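Local coordinates for protein putative hydrolase (Chromobacterium violaceum, PDB 3MCW) that is probably a hydrolase of the isochorismatase family, its exact substrate and reaction being undetermined, at residues A[129-134]-A[141-146]. Residues are numbered along the deposited sequence; the frame is centred on the assembly and turned at random.
Sequences ATVRMA and VCLAED
With CG1 anti to the backbone N in both Val131 (chi1 173°) and Val141 (chi1 179°), each valine offers one methyl to the other, and the two CG1 atoms meet at 4.1 Å as the side chains cross at a slant. The contact belongs to the beta-alpha-beta unit formed by strand 115-121, helix 123-136 and strand 140-149, whose two strands are neighbours in the six-stranded parallel sheet of this alpha/beta fold. The helix segment 129-134 packs on one face of strand 141-144, running nearly antiparallel to it (161°) with the axes 9.8 Å apart, as expected when a helix carries the chain back between parallel strands. The branches of Val141 divide the work: CG2 lies 3.7 Å from CB of Ala134, three residues, about one helical turn, beyond Val131, the shortest contact between the segments. All four side chains that meet are buried, and no hydrogen bond links the two segments; the contact across them is purely apolar. Val118 of the neighbouring strand touches Val131, Val141 and Leu143, while Leu171 and Leu174 of helix 163-174 pack on Leu143. On the helix, Arg132 extends to the second subunit, where its NH2 hydrogen-bonds to O of Ser124 in that chain. Val131 likewise uses both methyls: Leu143, two residues beyond Val141, sets CG anti to its own N and, with chi2 near +60°, brings CD1 to 4.2 Å from Val131 CG2.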
loop_
_atom_site.group_PDB
_atom_site.type_symbol
_atom_site.label_atom_id
_atom_site.label_comp_id
_atom_site.label_asym_id
_atom_site.label_seq_id
_atom_site.Cartn_x
_atom_site.Cartn_y
_atom_site.Cartn_z
ATOM N N ALA A 129 0.283 1.510 -4.207
ATOM C CA ALA A 129 1.442 1.759 -3.328
ATOM C C ALA A 129 1.660 3.253 -3.140
ATOM O O ALA A 129 1.918 3.753 -2.036
ATOM C CB ALA A 129 2.702 1.124 -3.916
ATOM N N THR A 130 1.538 4.003 -4.242
ATOM C CA THR A 130 1.732 5.437 -4.216
ATOM C C THR A 130 0.645 6.140 -3.427
ATOM O O THR A 130 0.926 7.047 -2.639
ATOM C CB THR A 130 1.848 5.971 -5.653
ATOM O OG1 THR A 130 2.969 5.389 -6.320
ATOM C CG2 THR A 130 2.021 7.464 -5.675
ATOM N N VAL A 131 -0.610 5.760 -3.653
ATOM C CA VAL A 131 -1.723 6.399 -2.973
ATOM C C VAL A 131 -1.726 6.109 -1.478
ATOM O O VAL A 131 -1.997 6.990 -0.676
ATOM C CB VAL A 131 -3.080 6.037 -3.630
ATOM C CG1 VAL A 131 -4.234 6.568 -2.829
ATOM C CG2 VAL A 131 -3.124 6.563 -5.054
ATOM N N ARG A 132 -1.441 4.866 -1.084
ATOM C CA ARG A 132 -1.410 4.556 0.351
ATOM C C ARG A 132 -0.369 5.439 1.030
ATOM O O ARG A 132 -0.645 5.994 2.103
ATOM C CB ARG A 132 -1.150 3.087 0.630
ATOM C CG ARG A 132 -2.316 2.169 0.343
ATOM C CD ARG A 132 -2.036 0.747 0.805
ATOM N NE ARG A 132 -3.087 -0.220 0.513
ATOM C CZ ARG A 132 -3.661 -1.018 1.416
ATOM N NH1 ARG A 132 -3.424 -0.933 2.701
ATOM N NH2 ARG A 132 -4.436 -2.000 0.978
HETATM N N MSE A 133 0.819 5.542 0.447
HETATM C CA MSE A 133 1.837 6.428 1.046
HETATM C C MSE A 133 1.422 7.873 1.016
HETATM O O MSE A 133 1.587 8.581 2.013
HETATM C CB MSE A 133 3.210 6.274 0.396
HETATM C CG MSE A 133 3.900 5.077 0.836
HETATM SE SE MSE A 133 5.795 5.030 0.350
HETATM C CE MSE A 133 6.422 6.655 1.222
ATOM N N ALA A 134 0.885 8.345 -0.108
ATOM C CA ALA A 134 0.458 9.744 -0.176
ATOM C C ALA A 134 -0.528 10.099 0.922
ATOM O O ALA A 134 -0.398 11.137 1.577
ATOM C CB ALA A 134 -0.131 10.058 -1.549
ATOM N N VAL A 141 -5.723 13.272 -1.534
ATOM C CA VAL A 141 -5.640 12.551 -2.795
ATOM C C VAL A 141 -7.021 12.259 -3.358
ATOM O O VAL A 141 -7.894 11.735 -2.666
ATOM C CB VAL A 141 -4.901 11.204 -2.634
ATOM C CG1 VAL A 141 -4.850 10.471 -3.946
ATOM C CG2 VAL A 141 -3.533 11.421 -2.022
ATOM N N CYS A 142 -7.205 12.621 -4.630
ATOM C CA CYS A 142 -8.372 12.172 -5.431
ATOM C C CYS A 142 -7.845 11.167 -6.422
ATOM O O CYS A 142 -6.975 11.472 -7.230
ATOM C CB CYS A 142 -9.038 13.292 -6.244
ATOM S SG CYS A 142 -9.740 14.611 -5.276
ATOM N N LEU A 143 -8.381 9.952 -6.375
ATOM C CA LEU A 143 -7.984 8.884 -7.278
ATOM C C LEU A 143 -9.001 8.818 -8.401
ATOM O O LEU A 143 -10.181 8.507 -8.160
ATOM C CB LEU A 143 -7.907 7.560 -6.509
ATOM C CG LEU A 143 -7.480 6.374 -7.350
ATOM C CD1 LEU A 143 -6.136 6.563 -8.003
ATOM C CD2 LEU A 143 -7.414 5.138 -6.451
ATOM N N ALA A 144 -8.583 9.127 -9.631
ATOM C CA ALA A 144 -9.449 9.135 -10.812
ATOM C C ALA A 144 -9.532 7.711 -11.325
ATOM O O ALA A 144 -8.753 7.280 -12.180
ATOM C CB ALA A 144 -8.919 10.101 -11.882
ATOM N N GLU A 145 -10.488 6.960 -10.800
ATOM C CA GLU A 145 -10.455 5.511 -10.973
ATOM C C GLU A 145 -10.691 5.051 -12.414
ATOM O O GLU A 145 -10.230 4.010 -12.824
ATOM C CB GLU A 145 -11.385 4.797 -9.983
ATOM C CG GLU A 145 -12.841 5.057 -10.200
ATOM C CD GLU A 145 -13.478 4.143 -11.236
ATOM O OE1 GLU A 145 -12.996 3.011 -11.444
ATOM O OE2 GLU A 145 -14.498 4.575 -11.828
ATOM N N ASP A 146 -11.462 5.844 -13.169
ATOM C CA ASP A 146 -11.688 5.558 -14.588
ATOM C C ASP A 146 -10.468 5.776 -15.456
ATOM O O ASP A 146 -10.420 5.332 -16.593
ATOM C CB ASP A 146 -12.902 6.308 -15.125
ATOM C CG ASP A 146 -12.774 7.816 -15.048
ATOM O OD1 ASP A 146 -12.207 8.338 -14.061
ATOM O OD2 ASP A 146 -13.300 8.510 -15.940
#